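Local coordinates for DUAL specificity protein phosphatase 14 (Homo sapiens, PDB 2WGP) that removes phosphate from tyrosine, serine and threonine residues of proteins, inactivating the MAP kinases ERK, JNK and p38 and dampening T-cell receptor signalling by dephosphorylating TAB1, at residues S32-R37 and Q48-T53; L125-N130 and I158-Q163; G152-L157 and I179-Y184. All blocks are in the same frame, centred on the assembly; numbering follows the deposited sequence.

Interaction 1. Residues S32-R37 and Q48-T53; sequences SLFLGR and QARGIT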
ATOM      1  N   SER A  32      42.288   1.956   3.498  1.00 27.60           N
ATOM      2  CA  SER A  32      41.883   1.065   4.572  1.00 27.83           C
ATOM      3  C   SER A  32      40.479   0.477   4.397  1.00 26.61           C
ATOM      4  O   SER A  32      39.907  -0.041   5.361  1.00 26.04           O
ATOM      5  CB  SER A  32      41.936   1.850   5.876  1.00 28.19           C
ATOM      6  OG  SER A  32      40.875   2.781   5.899  1.00 30.59           O
ATOM      7  N   LEU A  33      39.931   0.558   3.181  1.00 25.44           N
ATOM      8  CA  LEU A  33      38.554   0.102   2.939  1.00 24.69           C
ATOM      9  C   LEU A  33      38.449  -0.584   1.601  1.00 24.66           C
ATOM     10  O   LEU A  33      38.806  -0.009   0.552  1.00 24.06           O
ATOM     11  CB  LEU A  33      37.528   1.256   3.027  1.00 24.67           C
ATOM     12  CG  LEU A  33      36.050   0.943   2.728  1.00 24.38           C
ATOM     13  CD1 LEU A  33      35.464   0.005   3.774  1.00 24.07           C
ATOM     14  CD2 LEU A  33      35.198   2.209   2.619  1.00 24.90           C
ATOM     15  N   PHE A  34      37.925  -1.810   1.655  1.00 24.23           N
ATOM     16  CA  PHE A  34      37.642  -2.578   0.468  1.00 24.72           C
ATOM     17  C   PHE A  34      36.178  -3.004   0.489  1.00 24.72           C
ATOM     18  O   PHE A  34      35.579  -3.201   1.562  1.00 24.89           O
ATOM     19  CB  PHE A  34      38.533  -3.812   0.404  1.00 24.18           C
ATOM     20  CG  PHE A  34      40.002  -3.490   0.362  1.00 24.95           C
ATOM     21  CD1 PHE A  34      40.702  -3.529  -0.854  1.00 25.83           C
ATOM     22  CD2 PHE A  34      40.692  -3.154   1.526  1.00 25.54           C
ATOM     23  CE1 PHE A  34      42.068  -3.234  -0.898  1.00 24.96           C
ATOM     24  CE2 PHE A  34      42.050  -2.839   1.475  1.00 25.95           C
ATOM     25  CZ  PHE A  34      42.726  -2.879   0.260  1.00 23.89           C
ATOM     26  N   LEU A  35      35.621  -3.174  -0.704  1.00 25.44           N
ATOM     27  CA  LEU A  35      34.252  -3.635  -0.898  1.00 26.37           C
ATOM     28  C   LEU A  35      34.287  -4.930  -1.713  1.00 26.59           C
ATOM     29  O   LEU A  35      35.071  -5.058  -2.673  1.00 25.37           O
ATOM     30  CB  LEU A  35      33.488  -2.562  -1.670  1.00 29.03           C
ATOM     31  CG  LEU A  35      32.080  -2.752  -2.204  1.00 28.53           C
ATOM     32  CD1 LEU A  35      31.582  -1.475  -2.830  1.00 30.69           C
ATOM     33  CD2 LEU A  35      31.982  -3.911  -3.196  1.00 34.98           C
ATOM     34  N   GLY A  36      33.435  -5.889  -1.360  1.00 26.65           N
ATOM     35  CA  GLY A  36      33.426  -7.144  -2.077  1.00 27.68           C
ATOM     36  C   GLY A  36      32.154  -7.973  -2.047  1.00 27.48           C
ATOM     37  O   GLY A  36      31.208  -7.695  -1.302  1.00 26.62           O
ATOM     38  N   ARG A  37      32.180  -8.994  -2.900  1.00 28.86           N
ATOM     39  CA  ARG A  37      31.285 -10.141  -2.850  1.00 28.87           C
ATOM     40  C   ARG A  37      31.659 -11.081  -1.743  1.00 30.10           C
ATOM     41  O   ARG A  37      32.836 -11.188  -1.371  1.00 29.05           O
ATOM     42  CB  ARG A  37      31.419 -10.957  -4.144  1.00 29.46           C
ATOM     43  CG  ARG A  37      30.932 -10.263  -5.331  1.00 29.11           C
ATOM     44  CD  ARG A  37      30.633 -11.199  -6.494  1.00 27.27           C
ATOM     45  NE  ARG A  37      31.779 -11.375  -7.389  1.00 26.30           N
ATOM     46  CZ  ARG A  37      32.477 -12.501  -7.558  1.00 27.28           C
ATOM     47  NH1 ARG A  37      32.196 -13.603  -6.898  1.00 27.78           N
ATOM     48  NH2 ARG A  37      33.483 -12.524  -8.418  1.00 27.95           N
ATOM     49  N   GLN A  48      44.727 -11.062   3.365  1.00 29.01           N
ATOM     50  CA  GLN A  48      46.037 -10.786   3.983  1.00 29.83           C
ATOM     51  C   GLN A  48      46.936  -9.966   3.054  1.00 29.80           C
ATOM     52  O   GLN A  48      47.599  -9.024   3.490  1.00 29.03           O
ATOM     53  CB  GLN A  48      46.731 -12.089   4.387  1.00 30.47           C
ATOM     54  CG  GLN A  48      46.077 -12.771   5.578  1.00 33.44           C
ATOM     55  CD  GLN A  48      46.853 -13.990   6.067  1.00 37.35           C
ATOM     56  OE1 GLN A  48      47.245 -14.869   5.278  1.00 40.70           O
ATOM     57  NE2 GLN A  48      47.087 -14.042   7.367  1.00 37.94           N
ATOM     58  N   ALA A  49      46.899 -10.300   1.761  1.00 29.91           N
ATOM     59  CA  ALA A  49      47.661  -9.576   0.740  1.00 30.48           C
ATOM     60  C   ALA A  49      47.289  -8.085   0.708  1.00 30.66           C
ATOM     61  O   ALA A  49      48.104  -7.255   0.344  1.00 31.22           O
ATOM     62  CB  ALA A  49      47.448 -10.213  -0.625  1.00 30.11           C
ATOM     63  N   ARG A  50      46.062  -7.756   1.110  1.00 30.83           N
ATOM     64  CA  ARG A  50      45.572  -6.369   1.161  1.00 30.44           C
ATOM     65  C   ARG A  50      45.671  -5.725   2.539  1.00 30.34           C
ATOM     66  O   ARG A  50      45.214  -4.594   2.725  1.00 30.06           O
ATOM     67  CB  ARG A  50      44.120  -6.337   0.673  1.00 30.77           C
ATOM     68  CG  ARG A  50      44.042  -6.518  -0.831  1.00 31.96           C
ATOM     69  CD  ARG A  50      42.756  -7.183  -1.270  1.00 34.87           C
ATOM     70  NE  ARG A  50      42.714  -7.251  -2.729  1.00 36.41           N
ATOM     71  CZ  ARG A  50      43.423  -8.101  -3.471  1.00 37.69           C
ATOM     72  NH1 ARG A  50      44.205  -9.021  -2.906  1.00 36.99           N
ATOM     73  NH2 ARG A  50      43.326  -8.039  -4.797  1.00 37.41           N
ATOM     74  N   GLY A  51      46.241  -6.451   3.505  1.00 29.59           N
ATOM     75  CA  GLY A  51      46.348  -5.968   4.878  1.00 29.29           C
ATOM     76  C   GLY A  51      45.027  -5.847   5.617  1.00 28.12           C
ATOM     77  O   GLY A  51      44.927  -5.117   6.600  1.00 27.85           O
ATOM     78  N   ILE A  52      44.025  -6.595   5.163  1.00 28.12           N
ATOM     79  CA  ILE A  52      42.694  -6.591   5.763  1.00 27.52           C
ATOM     80  C   ILE A  52      42.755  -7.275   7.132  1.00 27.06           C
ATOM     81  O   ILE A  52      43.308  -8.369   7.281  1.00 26.31           O
ATOM     82  CB  ILE A  52      41.622  -7.221   4.819  1.00 27.80           C
ATOM     83  CG1 ILE A  52      41.384  -6.287   3.612  1.00 28.51           C
ATOM     84  CG2 ILE A  52      40.268  -7.485   5.575  1.00 26.50           C
ATOM     85  CD1 ILE A  52      40.729  -6.934   2.406  1.00 28.21           C
ATOM     86  N   THR A  53      42.239  -6.570   8.130  1.00 26.19           N
ATOM     87  CA  THR A  53      42.232  -7.029   9.515  1.00 25.56           C
ATOM     88  C   THR A  53      40.807  -7.201  10.073  1.00 25.59           C
ATOM     89  O   THR A  53      40.609  -7.884  11.081  1.00 25.01           O
ATOM     90  CB  THR A  53      42.997  -6.025  10.406  1.00 25.59           C
ATOM     91  OG1 THR A  53      42.408  -4.727  10.269  1.00 24.68           O
ATOM     92  CG2 THR A  53      44.480  -5.976  10.004  1.00 24.59           C
TER

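Interaction 2. Residues L125-N130 and I158-Q163; sequences LMKFHN and IDYERQ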
ATOM      1  N   LEU A 125      32.236   7.182   3.312  1.00 23.10           N
ATOM      2  CA  LEU A 125      32.889   8.249   2.540  1.00 23.30           C
ATOM      3  C   LEU A 125      32.306   9.641   2.834  1.00 23.55           C
ATOM      4  O   LEU A 125      33.053  10.603   2.980  1.00 23.62           O
ATOM      5  CB  LEU A 125      32.811   7.955   1.042  1.00 23.28           C
ATOM      6  CG  LEU A 125      33.652   6.797   0.478  1.00 22.97           C
ATOM      7  CD1 LEU A 125      33.382   6.665  -1.041  1.00 23.96           C
ATOM      8  CD2 LEU A 125      35.157   6.982   0.757  1.00 24.27           C
ATOM      9  N   MET A 126      30.986   9.744   2.948  1.00 23.93           N
ATOM     10  CA  MET A 126      30.363  10.998   3.318  1.00 24.07           C
ATOM     11  C   MET A 126      30.760  11.452   4.722  1.00 24.63           C
ATOM     12  O   MET A 126      31.114  12.629   4.921  1.00 24.17           O
ATOM     13  CB  MET A 126      28.845  10.917   3.235  1.00 24.71           C
ATOM     14  CG  MET A 126      28.287  10.869   1.801  1.00 24.02           C
ATOM     15  SD  MET A 126      26.541  11.200   1.741  1.00 25.41           S
ATOM     16  CE  MET A 126      25.867   9.655   2.410  1.00 22.81           C
ATOM     17  N   LYS A 127      30.714  10.528   5.681  1.00 24.08           N
ATOM     18  CA  LYS A 127      30.971  10.872   7.071  1.00 25.03           C
ATOM     19  C   LYS A 127      32.433  11.188   7.349  1.00 25.62           C
ATOM     20  O   LYS A 127      32.724  12.144   8.067  1.00 24.87           O
ATOM     21  CB  LYS A 127      30.496   9.777   8.022  1.00 25.14           C
ATOM     22  CG  LYS A 127      30.586  10.206   9.515  1.00 25.90           C
ATOM     23  CD  LYS A 127      30.094   9.141  10.465  1.00 27.51           C
ATOM     24  CE  LYS A 127      30.194   9.651  11.911  1.00 27.62           C
ATOM     25  NZ  LYS A 127      29.420   8.801  12.832  1.00 28.07           N
ATOM     26  N   PHE A 128      33.351  10.400   6.798  1.00 25.64           N
ATOM     27  CA  PHE A 128      34.764  10.545   7.159  1.00 25.91           C
ATOM     28  C   PHE A 128      35.681  11.112   6.071  1.00 26.51           C
ATOM     29  O   PHE A 128      36.825  11.438   6.367  1.00 26.32           O
ATOM     30  CB  PHE A 128      35.305   9.210   7.684  1.00 25.71           C
ATOM     31  CG  PHE A 128      34.834   8.890   9.062  1.00 25.25           C
ATOM     32  CD1 PHE A 128      35.361   9.575  10.165  1.00 25.65           C
ATOM     33  CD2 PHE A 128      33.852   7.926   9.271  1.00 25.89           C
ATOM     34  CE1 PHE A 128      34.925   9.300  11.435  1.00 25.59           C
ATOM     35  CE2 PHE A 128      33.425   7.639  10.528  1.00 26.16           C
ATOM     36  CZ  PHE A 128      33.959   8.328  11.623  1.00 26.09           C
ATOM     37  N   HIS A 129      35.181  11.257   4.839  1.00 26.84           N
ATOM     38  CA  HIS A 129      35.950  11.881   3.767  1.00 27.64           C
ATOM     39  C   HIS A 129      35.348  13.198   3.242  1.00 28.45           C
ATOM     40  O   HIS A 129      35.810  13.731   2.250  1.00 29.84           O
ATOM     41  CB  HIS A 129      36.214  10.858   2.661  1.00 26.95           C
ATOM     42  CG  HIS A 129      37.199   9.821   3.071  1.00 27.45           C
ATOM     43  ND1 HIS A 129      38.538   9.914   2.761  1.00 28.02           N
ATOM     44  CD2 HIS A 129      37.069   8.726   3.854  1.00 28.13           C
ATOM     45  CE1 HIS A 129      39.185   8.895   3.300  1.00 28.79           C
ATOM     46  NE2 HIS A 129      38.317   8.161   3.970  1.00 27.54           N
ATOM     47  N   ASN A 130      34.309  13.697   3.905  1.00 29.32           N
ATOM     48  CA  ASN A 130      33.732  15.013   3.622  1.00 30.36           C
ATOM     49  C   ASN A 130      33.337  15.215   2.156  1.00 29.76           C
ATOM     50  O   ASN A 130      33.591  16.241   1.546  1.00 30.70           O
ATOM     51  CB  ASN A 130      34.689  16.118   4.093  1.00 31.60           C
ATOM     52  CG  ASN A 130      33.977  17.437   4.354  1.00 34.61           C
ATOM     53  OD1 ASN A 130      32.848  17.447   4.849  1.00 40.31           O
ATOM     54  ND2 ASN A 130      34.639  18.553   4.036  1.00 38.70           N
ATOM     55  N   ILE A 158      20.138   9.482   1.124  1.00 22.53           N
ATOM     56  CA  ILE A 158      19.761  10.884   0.888  1.00 22.62           C
ATOM     57  C   ILE A 158      19.422  11.573   2.209  1.00 22.76           C
ATOM     58  O   ILE A 158      19.842  12.699   2.445  1.00 21.31           O
ATOM     59  CB  ILE A 158      18.590  11.034  -0.116  1.00 22.87           C
ATOM     60  CG1 ILE A 158      19.066  10.738  -1.542  1.00 22.00           C
ATOM     61  CG2 ILE A 158      18.000  12.479  -0.043  1.00 21.18           C
ATOM     62  CD1 ILE A 158      17.932  10.416  -2.584  1.00 21.15           C
ATOM     63  N   ASP A 159      18.667  10.881   3.065  1.00 23.63           N
ATOM     64  CA  ASP A 159      18.385  11.387   4.414  1.00 23.89           C
ATOM     65  C   ASP A 159      19.673  11.590   5.206  1.00 23.15           C
ATOM     66  O   ASP A 159      19.844  12.626   5.825  1.00 22.53           O
ATOM     67  CB  ASP A 159      17.408  10.468   5.182  1.00 24.40           C
ATOM     68  CG  ASP A 159      16.888  11.123   6.461  1.00 26.09           C
ATOM     69  OD1 ASP A 159      17.635  11.158   7.455  1.00 25.90           O
ATOM     70  OD2 ASP A 159      15.746  11.629   6.470  1.00 25.81           O
ATOM     71  N   TYR A 160      20.574  10.610   5.170  1.00 23.24           N
ATOM     72  CA  TYR A 160      21.849  10.679   5.900  1.00 23.61           C
ATOM     73  C   TYR A 160      22.727  11.819   5.388  1.00 23.66           C
ATOM     74  O   TYR A 160      23.317  12.554   6.181  1.00 23.40           O
ATOM     75  CB  TYR A 160      22.594   9.361   5.776  1.00 23.60           C
ATOM     76  CG  TYR A 160      23.809   9.193   6.671  1.00 25.28           C
ATOM     77  CD1 TYR A 160      23.707   9.324   8.068  1.00 25.98           C
ATOM     78  CD2 TYR A 160      25.049   8.847   6.125  1.00 24.72           C
ATOM     79  CE1 TYR A 160      24.797   9.117   8.889  1.00 24.68           C
ATOM     80  CE2 TYR A 160      26.156   8.670   6.936  1.00 26.13           C
ATOM     81  CZ  TYR A 160      26.021   8.798   8.315  1.00 26.63           C
ATOM     82  OH  TYR A 160      27.118   8.578   9.085  1.00 28.14           O
ATOM     83  N   GLU A 161      22.772  11.984   4.061  1.00 23.42           N
ATOM     84  CA  GLU A 161      23.470  13.128   3.463  1.00 23.63           C
ATOM     85  C   GLU A 161      22.922  14.453   3.997  1.00 23.68           C
ATOM     86  O   GLU A 161      23.690  15.350   4.355  1.00 24.05           O
ATOM     87  CB  GLU A 161      23.360  13.119   1.949  1.00 23.47           C
ATOM     88  CG  GLU A 161      24.236  14.252   1.310  1.00 21.64           C
ATOM     89  CD  GLU A 161      24.018  14.480  -0.166  1.00 23.42           C
ATOM     90  OE1 GLU A 161      22.948  14.121  -0.693  1.00 21.84           O
ATOM     91  OE2 GLU A 161      24.958  15.032  -0.816  1.00 23.26           O
ATOM     92  N   ARG A 162      21.592  14.569   4.054  1.00 25.01           N
ATOM     93  CA  ARG A 162      20.949  15.786   4.561  1.00 25.44           C
ATOM     94  C   ARG A 162      21.299  16.026   6.034  1.00 25.57           C
ATOM     95  O   ARG A 162      21.514  17.177   6.439  1.00 25.20           O
ATOM     96  CB  ARG A 162      19.423  15.738   4.384  1.00 26.29           C
ATOM     97  CG  ARG A 162      18.904  15.815   2.931  1.00 28.47           C
ATOM     98  CD  ARG A 162      17.379  15.455   2.864  1.00 32.49           C
ATOM     99  NE  ARG A 162      16.560  16.544   3.429  1.00 35.01           N
ATOM    100  CZ  ARG A 162      15.518  16.408   4.263  1.00 34.44           C
ATOM    101  NH1 ARG A 162      15.102  15.219   4.682  1.00 36.19           N
ATOM    102  NH2 ARG A 162      14.889  17.487   4.682  1.00 30.29           N
ATOM    103  N   GLN A 163      21.357  14.951   6.829  1.00 25.48           N
ATOM    104  CA  GLN A 163      21.767  15.043   8.237  1.00 25.81           C
ATOM    105  C   GLN A 163      23.224  15.572   8.342  1.00 25.03           C
ATOM    106  O   GLN A 163      23.548  16.406   9.189  1.00 24.61           O
ATOM    107  CB  GLN A 163      21.691  13.677   8.931  1.00 25.94           C
ATOM    108  CG  GLN A 163      20.310  13.066   9.091  1.00 29.46           C
ATOM    109  CD  GLN A 163      20.386  11.634   9.653  1.00 31.05           C
ATOM    110  OE1 GLN A 163      21.020  11.424  10.683  1.00 35.94           O
ATOM    111  NE2 GLN A 163      19.800  10.654   8.945  1.00 26.51           N
TER

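Interaction 3. Residues G152-L157 and I179-Y184; sequences GFWRQL and IVPDVY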
ATOM      1  N   GLY A 152      15.366   1.930  -1.890  1.00 22.20           N
ATOM      2  CA  GLY A 152      15.170   2.230  -0.465  1.00 22.27           C
ATOM      3  C   GLY A 152      16.459   2.659   0.217  1.00 22.39           C
ATOM      4  O   GLY A 152      16.495   3.633   1.011  1.00 22.74           O
ATOM      5  N   PHE A 153      17.541   1.966  -0.125  1.00 22.72           N
ATOM      6  CA  PHE A 153      18.859   2.342   0.344  1.00 21.78           C
ATOM      7  C   PHE A 153      19.207   3.771  -0.104  1.00 21.80           C
ATOM      8  O   PHE A 153      19.784   4.531   0.670  1.00 20.75           O
ATOM      9  CB  PHE A 153      19.930   1.334  -0.125  1.00 22.22           C
ATOM     10  CG  PHE A 153      19.827  -0.056   0.508  1.00 21.89           C
ATOM     11  CD1 PHE A 153      20.719  -1.053   0.123  1.00 23.62           C
ATOM     12  CD2 PHE A 153      18.896  -0.359   1.491  1.00 22.96           C
ATOM     13  CE1 PHE A 153      20.683  -2.318   0.688  1.00 21.74           C
ATOM     14  CE2 PHE A 153      18.845  -1.643   2.070  1.00 23.05           C
ATOM     15  CZ  PHE A 153      19.739  -2.622   1.662  1.00 20.53           C
ATOM     16  N   TRP A 154      18.905   4.115  -1.356  1.00 21.43           N
ATOM     17  CA  TRP A 154      19.031   5.486  -1.843  1.00 21.91           C
ATOM     18  C   TRP A 154      18.255   6.515  -1.005  1.00 22.00           C
ATOM     19  O   TRP A 154      18.827   7.531  -0.643  1.00 22.63           O
ATOM     20  CB  TRP A 154      18.671   5.592  -3.333  1.00 21.50           C
ATOM     21  CG  TRP A 154      19.853   5.312  -4.194  1.00 21.76           C
ATOM     22  CD1 TRP A 154      20.079   4.198  -4.925  1.00 22.31           C
ATOM     23  CD2 TRP A 154      20.986   6.164  -4.392  1.00 19.50           C
ATOM     24  NE1 TRP A 154      21.278   4.293  -5.581  1.00 24.06           N
ATOM     25  CE2 TRP A 154      21.864   5.489  -5.264  1.00 23.12           C
ATOM     26  CE3 TRP A 154      21.349   7.434  -3.911  1.00 21.51           C
ATOM     27  CZ2 TRP A 154      23.084   6.039  -5.681  1.00 23.61           C
ATOM     28  CZ3 TRP A 154      22.558   7.986  -4.345  1.00 21.51           C
ATOM     29  CH2 TRP A 154      23.405   7.287  -5.217  1.00 22.24           C
ATOM     30  N   ARG A 155      16.979   6.265  -0.724  1.00 22.78           N
ATOM     31  CA  ARG A 155      16.188   7.134   0.185  1.00 23.43           C
ATOM     32  C   ARG A 155      16.928   7.344   1.514  1.00 23.44           C
ATOM     33  O   ARG A 155      17.042   8.458   2.007  1.00 21.91           O
ATOM     34  CB  ARG A 155      14.791   6.573   0.461  1.00 23.78           C
ATOM     35  CG  ARG A 155      13.873   6.571  -0.732  1.00 29.14           C
ATOM     36  CD  ARG A 155      12.415   6.284  -0.339  1.00 34.06           C
ATOM     37  NE  ARG A 155      12.179   4.918   0.147  1.00 38.64           N
ATOM     38  CZ  ARG A 155      11.911   3.841  -0.606  1.00 42.12           C
ATOM     39  NH1 ARG A 155      11.857   3.915  -1.936  1.00 44.67           N
ATOM     40  NH2 ARG A 155      11.708   2.672  -0.009  1.00 42.58           N
ATOM     41  N   GLN A 156      17.496   6.270   2.036  1.00 22.86           N
ATOM     42  CA  GLN A 156      18.158   6.325   3.332  1.00 23.40           C
ATOM     43  C   GLN A 156      19.473   7.087   3.252  1.00 23.15           C
ATOM     44  O   GLN A 156      19.783   7.889   4.140  1.00 24.67           O
ATOM     45  CB  GLN A 156      18.336   4.909   3.895  1.00 22.59           C
ATOM     46  CG  GLN A 156      17.013   4.202   4.205  1.00 23.86           C
ATOM     47  CD  GLN A 156      17.182   2.797   4.748  1.00 24.13           C
ATOM     48  OE1 GLN A 156      17.897   2.590   5.737  1.00 23.81           O
ATOM     49  NE2 GLN A 156      16.487   1.817   4.137  1.00 26.70           N
ATOM     50  N   LEU A 157      20.248   6.858   2.183  1.00 23.84           N
ATOM     51  CA  LEU A 157      21.483   7.631   1.946  1.00 23.41           C
ATOM     52  C   LEU A 157      21.228   9.132   1.803  1.00 22.63           C
ATOM     53  O   LEU A 157      22.022   9.950   2.283  1.00 21.77           O
ATOM     54  CB  LEU A 157      22.192   7.138   0.673  1.00 23.51           C
ATOM     55  CG  LEU A 157      22.962   5.828   0.809  1.00 23.27           C
ATOM     56  CD1 LEU A 157      23.355   5.321  -0.547  1.00 21.74           C
ATOM     57  CD2 LEU A 157      24.164   5.968   1.753  1.00 22.81           C
ATOM     58  N   ILE A 179      10.257   5.068  -9.234  1.00 23.68           N
ATOM     59  CA  ILE A 179      10.962   6.139  -8.561  1.00 24.01           C
ATOM     60  C   ILE A 179      12.392   5.668  -8.336  1.00 23.77           C
ATOM     61  O   ILE A 179      12.615   4.589  -7.792  1.00 23.96           O
ATOM     62  CB  ILE A 179      10.295   6.510  -7.230  1.00 24.49           C
ATOM     63  CG1 ILE A 179       8.909   7.121  -7.494  1.00 26.54           C
ATOM     64  CG2 ILE A 179      11.172   7.520  -6.444  1.00 23.96           C
ATOM     65  CD1 ILE A 179       7.892   6.979  -6.341  1.00 29.55           C
ATOM     66  N   VAL A 180      13.363   6.475  -8.751  1.00 23.19           N
ATOM     67  CA  VAL A 180      14.772   6.103  -8.632  1.00 22.72           C
ATOM     68  C   VAL A 180      15.578   7.351  -8.306  1.00 23.02           C
ATOM     69  O   VAL A 180      15.131   8.468  -8.623  1.00 23.60           O
ATOM     70  CB  VAL A 180      15.302   5.479  -9.972  1.00 23.65           C
ATOM     71  CG1 VAL A 180      14.623   4.137 -10.243  1.00 23.77           C
ATOM     72  CG2 VAL A 180      15.106   6.486 -11.186  1.00 21.89           C
ATOM     73  N   PRO A 181      16.785   7.179  -7.735  1.00 22.66           N
ATOM     74  CA  PRO A 181      17.648   8.348  -7.681  1.00 23.03           C
ATOM     75  C   PRO A 181      17.903   8.918  -9.086  1.00 23.32           C
ATOM     76  O   PRO A 181      18.042   8.165 -10.075  1.00 22.90           O
ATOM     77  CB  PRO A 181      18.945   7.814  -7.064  1.00 23.17           C
ATOM     78  CG  PRO A 181      18.934   6.335  -7.414  1.00 23.57           C
ATOM     79  CD  PRO A 181      17.489   5.945  -7.332  1.00 22.55           C
ATOM     80  N   ASP A 182      18.003  10.240  -9.164  1.00 23.49           N
ATOM     81  CA  ASP A 182      18.258  10.897 -10.455  1.00 23.79           C
ATOM     82  C   ASP A 182      19.467  10.355 -11.229  1.00 23.94           C
ATOM     83  O   ASP A 182      19.437  10.338 -12.461  1.00 22.81           O
ATOM     84  CB  ASP A 182      18.277  12.438 -10.360  1.00 24.65           C
ATOM     85  CG  ASP A 182      19.192  12.996  -9.270  1.00 26.67           C
ATOM     86  OD1 ASP A 182      20.184  12.367  -8.861  1.00 29.21           O
ATOM     87  OD2 ASP A 182      18.927  14.140  -8.848  1.00 32.62           O
ATOM     88  N   VAL A 183      20.508   9.899 -10.521  1.00 23.76           N
ATOM     89  CA  VAL A 183      21.684   9.321 -11.181  1.00 23.80           C
ATOM     90  C   VAL A 183      21.347   8.113 -12.071  1.00 23.13           C
ATOM     91  O   VAL A 183      21.940   7.951 -13.138  1.00 22.54           O
ATOM     92  CB  VAL A 183      22.835   8.963 -10.192  1.00 24.13           C
ATOM     93  CG1 VAL A 183      23.502  10.265  -9.631  1.00 24.28           C
ATOM     94  CG2 VAL A 183      22.358   8.063  -9.065  1.00 23.15           C
ATOM     95  N   TYR A 184      20.380   7.308 -11.665  1.00 22.93           N
ATOM     96  CA  TYR A 184      19.957   6.148 -12.461  1.00 23.89           C
ATOM     97  C   TYR A 184      19.213   6.598 -13.715  1.00 24.88           C
ATOM     98  O   TYR A 184      19.361   6.006 -14.779  1.00 25.16           O
ATOM     99  CB  TYR A 184      19.055   5.216 -11.664  1.00 23.33           C
ATOM    100  CG  TYR A 184      19.734   4.399 -10.570  1.00 22.47           C
ATOM    101  CD1 TYR A 184      21.102   4.526 -10.286  1.00 21.75           C
ATOM    102  CD2 TYR A 184      18.985   3.502  -9.803  1.00 23.67           C
ATOM    103  CE1 TYR A 184      21.688   3.794  -9.277  1.00 22.16           C
ATOM    104  CE2 TYR A 184      19.547   2.774  -8.804  1.00 21.72           C
ATOM    105  CZ  TYR A 184      20.910   2.918  -8.528  1.00 21.31           C
ATOM    106  OH  TYR A 184      21.502   2.173  -7.529  1.00 22.22           O
TER

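Interaction 1. Residues S32-R37 and Q48-T53
Phe34 of strand 33-36 lays its ring against Arg50 and Ile52, two residues of the turn that follows helix 44-49. Within the dual specificity phosphatase catalytic domain, the contact joins the central mixed sheet to the turn that ends this helix and leads to strand 54-57. Arg50 CB sits over one face of the ring in a CH-pi contact, 4.2 Å from the centroid of the Phe34 ring and 28° off the normal. Farther out, Arg50 CG lies 3.8 Å from Phe34 CE1, and CD runs on past the same ring atom. The chain is extended from CG to NE, which carries the guanidinium beyond the ring; its plane is turned 63° from that of the ring, and NH1 bonds to the carbonyl oxygen of Leu46 in helix 44-49. Arginine thus suits a place at the border of the core, with an aliphatic stem to pack on the ring and a charged end held by the helix. Ile52 approaches the ring at a slant, its CG1 3.8 Å from Phe34 CD2 and its CD1 3.9 Å from the same atom. Its CG1 branch stands anti to the carbonyl carbon (chi1 -70°), which brings the end of the side chain closer to Phe34 than the direction of its CB suggests.

In the next shell, strand 26-28 borders all three side chains, with Ile26 touching Arg50 and Ile52, and Gln28 touching Phe34. Backbone hydrogen bonds between Phe34 and both Thr106 and Val108, of the neighbouring strand 106-109, hold the strand in place. Helix 44-49 ends in a Schellman motif, with Gly51 at positive phi, where a residue without a side chain is unstrained; of its two bonds back into the last turn, one is Gly51 N to Gln48 O, 2.9 Å.

Interaction 2. Residues L125-N130 and I158-Q163
The Tyr160 ring of helix 151-165 has the methyl of Met126, from helix 116-129, at its edge and near its plane, with Met126 CE 3.9 Å from Tyr160 CD2; Phe89 meets the same ring with the planes at about 50°. On helix 116-129 the Phe128 ring, with Lys127 CG on one face, turns to helix 89-101 and stacks with His97. The pieces 125-129 and 158-163 run roughly parallel, their axes 22° apart and 10.6 Å at closest approach, a spacing bridged by the large side chains of Met126, Lys127 and Tyr160. Methionine serves here because its chain bends at chi3 (-74°): the sulfur rests on the aliphatic part of Glu161, with Met126 SD 3.7 Å from Glu161 CB, while the methyl turns to the tyrosine. Lys127 extends across the phenol end, its CD 3.3 Å from Tyr160 OH. Asp90 OD2 takes a hydrogen bond from the Tyr160 hydroxyl and forms a salt bridge with Lys127 NZ, which also pairs with Asp94 OD1, and Glu161 OE2 bonds to Thr169 OG1 and Leu133 N. The segments themselves meet by van der Waals packing, and their polar ends find partners elsewhere; Asp90 and Asp94 probably balance the charge of Lys127.

Interaction 3. Residues G152-L157 and I179-Y184
Pro181 packs its CG over one face of the Trp154 indole, joining helix 151-165 of the phosphatase domain to the C-terminal segment, where strand 178-181 of a two-stranded antiparallel hairpin turns into helix 182-188. The contact is a CH-pi interaction of nearly vertical approach: Pro181 CG stands 3.4 Å from the centroid of the five-membered ring of Trp154, only 7° off its normal. Proline gives the indole a compact apolar ring, and it stands at the N-cap position, right before the helix, where it contributes no capping side chain. The same CG also lies above the centre of the Tyr184 ring, at 3.6 Å from its plane, and is thus shared by two aromatic rings. Farther along the indole, the six-membered ring is met obliquely by Val183, whose CG2 is 4.0 Å from Trp154 CZ2. Around this centre, Leu134 and Tyr137 of helix 133-143 touch Val183, and Tyr137 also meets Trp154 edge-to-face.

Beyond the apolar centre, at the edge of the indole, the contact turns polar, though still buried. Tyr184 sets its ring almost upright to the indole, the planes at 84°, in an oblique pairing. Tyr184 OH, itself bonded to the carbonyl oxygen of Pro149, accepts from the indole: Trp154 NE1 donates to Tyr184 OH at 2.9 Å, close to the indole plane, with an angle of 152° at the hydrogen.

How the interactions relate
Interactions 2 and 3 share helix 151-165 and lie one after the other along it, their centres about 14 Å apart. They touch where Met126 CE of interaction 2 comes within 3.9 Å of Leu157 O of interaction 3, and their segments alternate along the chain. One helix is thus packed against helix 116-129 toward its end and against the C-terminal hairpin and helix nearer its start. Interaction 1 closes earlier in the chain; its centre is about 22 Å from that of interaction 2 and about 27 Å from that of interaction 3, across the chain's centre. The Phe34 side chain is about 12 Å from that of the catalytic Cys110; interactions 2 and 3 lie away from the active site.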